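Local coordinates for PAC2 family protein (Mycobacterium tuberculosis, PDB 2WAM) that is of unknown function but belongs to the PAC2 family and represents a duplicated gene family in actinobacteria, at residues 64-78 with 170-182. Sequence-based numbering, arbitrary orientation.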
loop_
_atom_site.group_PDB
_atom_site.type_symbol
_atom_site.label_atom_id
_atom_site.label_comp_id
_atom_site.label_asym_id
_atom_site.label_seq_id
_atom_site.Cartn_x
_atom_site.Cartn_y
_atom_site.Cartn_z
ATOM N N ARG A 64 0.463 33.176 -19.044
ATOM C CA ARG A 64 1.476 33.111 -17.995
ATOM C C ARG A 64 1.001 32.221 -16.833
ATOM O O ARG A 64 -0.193 32.120 -16.561
ATOM C CB ARG A 64 1.701 34.534 -17.508
ATOM C CG ARG A 64 3.045 34.889 -16.932
ATOM C CD ARG A 64 3.039 36.413 -16.717
ATOM N NE ARG A 64 4.027 36.900 -15.761
ATOM C CZ ARG A 64 5.338 36.866 -15.970
ATOM N NH1 ARG A 64 5.816 36.347 -17.096
ATOM N NH2 ARG A 64 6.171 37.339 -15.053
ATOM N N GLY A 65 1.929 31.573 -16.141
ATOM C CA GLY A 65 1.554 30.693 -15.049
ATOM C C GLY A 65 1.310 31.413 -13.734
ATOM O O GLY A 65 1.699 32.575 -13.578
ATOM N N PRO A 66 0.682 30.716 -12.772
ATOM C CA PRO A 66 0.356 31.229 -11.433
ATOM C C PRO A 66 1.572 31.431 -10.523
ATOM O O PRO A 66 2.563 30.713 -10.601
ATOM C CB PRO A 66 -0.511 30.120 -10.823
ATOM C CG PRO A 66 -0.654 29.068 -11.863
ATOM C CD PRO A 66 0.402 29.278 -12.881
ATOM N N VAL A 67 1.466 32.418 -9.646
ATOM C CA VAL A 67 2.362 32.566 -8.510
ATOM C C VAL A 67 1.912 31.609 -7.388
ATOM O O VAL A 67 0.714 31.389 -7.187
ATOM C CB VAL A 67 2.344 34.031 -8.020
ATOM C CG1 VAL A 67 2.895 34.159 -6.624
ATOM C CG2 VAL A 67 3.116 34.901 -8.985
ATOM N N LEU A 68 2.872 31.012 -6.687
ATOM C CA LEU A 68 2.573 30.175 -5.537
ATOM C C LEU A 68 3.067 30.873 -4.282
ATOM O O LEU A 68 4.247 31.185 -4.172
ATOM C CB LEU A 68 3.241 28.801 -5.656
ATOM C CG LEU A 68 3.218 27.948 -4.375
ATOM C CD1 LEU A 68 1.787 27.682 -3.891
ATOM C CD2 LEU A 68 3.960 26.641 -4.573
ATOM N N VAL A 69 2.157 31.114 -3.344
ATOM C CA VAL A 69 2.499 31.689 -2.048
ATOM C C VAL A 69 2.404 30.592 -1.000
ATOM O O VAL A 69 1.405 29.881 -0.953
ATOM C CB VAL A 69 1.511 32.817 -1.649
ATOM C CG1 VAL A 69 1.907 33.415 -0.327
ATOM C CG2 VAL A 69 1.443 33.885 -2.724
ATOM N N HIS A 70 3.433 30.441 -0.170
ATOM C CA HIS A 70 3.371 29.492 0.952
ATOM C C HIS A 70 3.458 30.183 2.311
ATOM O O HIS A 70 4.339 31.020 2.556
ATOM C CB HIS A 70 4.376 28.314 0.828
ATOM C CG HIS A 70 5.800 28.718 0.579
ATOM N ND1 HIS A 70 6.802 28.518 1.506
ATOM C CD2 HIS A 70 6.401 29.262 -0.508
ATOM C CE1 HIS A 70 7.954 28.937 1.008
ATOM N NE2 HIS A 70 7.739 29.394 -0.213
ATOM N N ALA A 71 2.518 29.818 3.180
ATOM C CA ALA A 71 2.396 30.413 4.507
ATOM C C ALA A 71 2.119 29.346 5.554
ATOM O O ALA A 71 0.984 28.910 5.715
ATOM C CB ALA A 71 1.283 31.456 4.513
ATOM N N LEU A 72 3.161 28.944 6.276
ATOM C CA LEU A 72 3.068 27.841 7.226
ATOM C C LEU A 72 3.367 28.265 8.671
ATOM O O LEU A 72 4.311 29.008 8.941
ATOM C CB LEU A 72 3.971 26.675 6.781
ATOM C CG LEU A 72 3.764 26.151 5.350
ATOM C CD1 LEU A 72 4.751 25.054 5.004
ATOM C CD2 LEU A 72 2.337 25.661 5.152
ATOM N N GLU A 73 2.548 27.783 9.598
ATOM C CA GLU A 73 2.665 28.152 11.001
ATOM C C GLU A 73 3.307 27.036 11.803
ATOM O O GLU A 73 3.050 25.866 11.552
ATOM C CB GLU A 73 1.289 28.438 11.586
ATOM C CG GLU A 73 0.355 29.156 10.649
ATOM C CD GLU A 73 -1.075 29.107 11.132
ATOM O OE1 GLU A 73 -1.282 28.939 12.356
ATOM O OE2 GLU A 73 -1.985 29.236 10.290
ATOM N N GLY A 74 4.121 27.406 12.787
ATOM C CA GLY A 74 4.782 26.427 13.627
ATOM C C GLY A 74 6.288 26.602 13.706
ATOM O O GLY A 74 6.932 26.058 14.598
ATOM N N PHE A 75 6.848 27.372 12.777
ATOM C CA PHE A 75 8.276 27.656 12.770
ATOM C C PHE A 75 8.584 28.899 13.598
ATOM O O PHE A 75 9.083 28.808 14.709
ATOM C CB PHE A 75 8.777 27.841 11.334
ATOM C CG PHE A 75 10.230 28.231 11.240
ATOM C CD1 PHE A 75 10.632 29.232 10.372
ATOM C CD2 PHE A 75 11.190 27.601 12.021
ATOM C CE1 PHE A 75 11.956 29.591 10.283
ATOM C CE2 PHE A 75 12.513 27.958 11.938
ATOM C CZ PHE A 75 12.901 28.949 11.070
ATOM N N SER A 76 8.288 30.060 13.036
ATOM C CA SER A 76 8.415 31.318 13.745
ATOM C C SER A 76 7.204 32.158 13.396
ATOM O O SER A 76 7.007 32.502 12.231
ATOM C CB SER A 76 9.685 32.048 13.318
ATOM O OG SER A 76 9.670 33.393 13.760
ATOM N N ASP A 77 6.406 32.485 14.411
ATOM C CA ASP A 77 5.112 33.134 14.219
ATOM C C ASP A 77 4.936 34.426 15.010
ATOM O O ASP A 77 3.880 34.660 15.601
ATOM C CB ASP A 77 3.998 32.160 14.576
ATOM C CG ASP A 77 3.950 30.992 13.635
ATOM O OD1 ASP A 77 3.658 31.232 12.447
ATOM O OD2 ASP A 77 4.228 29.851 14.069
ATOM N N ALA A 78 5.966 35.264 15.004
ATOM C CA ALA A 78 5.900 36.558 15.655
ATOM C C ALA A 78 4.792 37.400 15.038
ATOM O O ALA A 78 4.698 37.517 13.810
ATOM C CB ALA A 78 7.237 37.277 15.543
ATOM N N LEU A 170 0.907 22.396 -12.285
ATOM C CA LEU A 170 -0.019 23.515 -12.344
ATOM C C LEU A 170 0.554 24.767 -12.990
ATOM O O LEU A 170 -0.139 25.765 -13.099
ATOM C CB LEU A 170 -0.583 23.837 -10.957
ATOM C CG LEU A 170 -1.475 22.783 -10.292
ATOM C CD1 LEU A 170 -1.861 23.233 -8.906
ATOM C CD2 LEU A 170 -2.716 22.508 -11.105
ATOM N N GLY A 171 1.813 24.720 -13.412
ATOM C CA GLY A 171 2.385 25.806 -14.192
ATOM C C GLY A 171 3.029 26.948 -13.429
ATOM O O GLY A 171 3.324 27.996 -14.003
ATOM N N VAL A 172 3.269 26.745 -12.143
ATOM C CA VAL A 172 3.830 27.783 -11.285
ATOM C C VAL A 172 5.089 28.429 -11.854
ATOM O O VAL A 172 6.006 27.741 -12.301
ATOM C CB VAL A 172 4.109 27.236 -9.876
ATOM C CG1 VAL A 172 5.027 28.175 -9.098
ATOM C CG2 VAL A 172 2.794 27.019 -9.153
ATOM N N ARG A 173 5.135 29.756 -11.819
ATOM C CA ARG A 173 6.240 30.500 -12.417
ATOM C C ARG A 173 7.126 31.190 -11.373
ATOM O O ARG A 173 8.196 31.709 -11.691
ATOM C CB ARG A 173 5.700 31.537 -13.402
ATOM C CG ARG A 173 5.038 32.721 -12.721
ATOM C CD ARG A 173 4.491 33.730 -13.714
ATOM N NE ARG A 173 3.685 34.760 -13.054
ATOM C CZ ARG A 173 4.207 35.789 -12.396
ATOM N NH1 ARG A 173 5.531 35.924 -12.303
ATOM N NH2 ARG A 173 3.415 36.679 -11.827
ATOM N N GLN A 174 6.672 31.177 -10.129
ATOM C CA GLN A 174 7.344 31.885 -9.045
ATOM C C GLN A 174 6.758 31.435 -7.711
ATOM O O GLN A 174 5.543 31.335 -7.564
ATOM C CB GLN A 174 7.155 33.388 -9.209
ATOM C CG GLN A 174 7.831 34.228 -8.152
ATOM C CD GLN A 174 7.634 35.720 -8.396
ATOM O OE1 GLN A 174 6.594 36.282 -8.054
ATOM N NE2 GLN A 174 8.640 36.368 -8.978
ATOM N N THR A 175 7.627 31.159 -6.746
ATOM C CA THR A 175 7.205 30.695 -5.437
ATOM C C THR A 175 7.652 31.674 -4.364
ATOM O O THR A 175 8.843 31.895 -4.179
ATOM C CB THR A 175 7.769 29.294 -5.132
ATOM O OG1 THR A 175 7.308 28.375 -6.125
ATOM C CG2 THR A 175 7.299 28.815 -3.766
ATOM N N ILE A 176 6.680 32.256 -3.665
ATOM C CA ILE A 176 6.930 33.287 -2.660
ATOM C C ILE A 176 6.629 32.771 -1.252
ATOM O O ILE A 176 5.495 32.407 -0.956
ATOM C CB ILE A 176 6.041 34.530 -2.898
ATOM C CG1 ILE A 176 6.126 34.997 -4.344
ATOM C CG2 ILE A 176 6.402 35.652 -1.944
ATOM C CD1 ILE A 176 5.362 36.255 -4.612
ATOM N N GLY A 177 7.641 32.768 -0.384
ATOM C CA GLY A 177 7.461 32.334 0.986
ATOM C C GLY A 177 7.284 33.447 2.011
ATOM O O GLY A 177 7.874 34.530 1.905
ATOM N N LEU A 178 6.472 33.172 3.025
ATOM C CA LEU A 178 6.271 34.131 4.097
ATOM C C LEU A 178 6.969 33.703 5.389
ATOM O O LEU A 178 6.985 32.521 5.740
ATOM C CB LEU A 178 4.783 34.342 4.351
ATOM C CG LEU A 178 3.931 34.719 3.141
ATOM C CD1 LEU A 178 2.565 35.252 3.599
ATOM C CD2 LEU A 178 4.668 35.725 2.280
ATOM N N GLY A 179 7.548 34.683 6.082
ATOM C CA GLY A 179 8.190 34.456 7.360
ATOM C C GLY A 179 8.089 35.627 8.330
ATOM O O GLY A 179 7.802 36.771 7.950
ATOM N N THR A 180 8.312 35.322 9.605
ATOM C CA THR A 180 8.465 36.337 10.637
ATOM C C THR A 180 9.700 36.005 11.454
ATOM O O THR A 180 10.168 34.860 11.475
ATOM C CB THR A 180 7.298 36.349 11.651
ATOM O OG1 THR A 180 7.447 35.246 12.560
ATOM C CG2 THR A 180 5.941 36.283 10.976
ATOM N N VAL A 181 10.213 37.015 12.141
ATOM C CA VAL A 181 11.248 36.828 13.144
ATOM C C VAL A 181 11.109 37.995 14.115
ATOM O O VAL A 181 10.837 39.119 13.697
ATOM C CB VAL A 181 12.665 36.764 12.509
ATOM C CG1 VAL A 181 12.969 38.030 11.723
ATOM C CG2 VAL A 181 13.730 36.530 13.572
ATOM N N PRO A 182 11.235 37.726 15.418
ATOM C CA PRO A 182 11.209 38.829 16.387
ATOM C C PRO A 182 12.541 39.559 16.343
ATOM O O PRO A 182 13.559 38.898 16.210
ATOM C CB PRO A 182 11.042 38.124 17.739
ATOM C CG PRO A 182 10.700 36.686 17.408
ATOM C CD PRO A 182 11.297 36.410 16.069
HETATM O O HOH W 1 9.795 30.515 -1.681
HETATM O O HOH W 2 5.725 30.064 5.844
#
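Leu-68 and His-70 stitch strand 67-73 to strand 174-182 through both their N-H and C=O groups: Leu-68 N meets Gln-174 O (2.8 Å), Ile-176 N meets Leu-68 O (2.7 Å), and the pattern repeats with Ile-176 O and Leu-178 N around His-70. The His-70 ring, its CG lodged between backbone N and carbonyl carbon (chi1 52°), is turned toward strand 174-182 and lies with one face on Gly-177 CA, a CH-pi contact 3.5 Å from the ring centroid. Bare glycine backbone lets the ring settle there. A water in the ring plane joins His-70 NE2 to Thr-175 O, while ND1 bonds Ser-220. On the other sheet face Val-67 CG1 packs on Ile-176 CD1, and Ile-176 touches Thr-264. Beyond Leu-178 the strands splay, and a second water spans Leu-72 N and Leu-178 O. Loop 74-78 then comes back against Thr-180, whose OG1 donates to Ser-76 O (2.8 Å) from above the carbonyl plane and accepts from Ala-78 N (2.9 Å); Ser-76 OG returns a bond to Thr-180 O. With strands 143-148 and 234-242 flanking, this is the parallel centre of a mixed sheet between helix 219-229 (His-70 face) and helix 251-265 (Val-69 face), a three-layer alpha/beta/alpha sandwich.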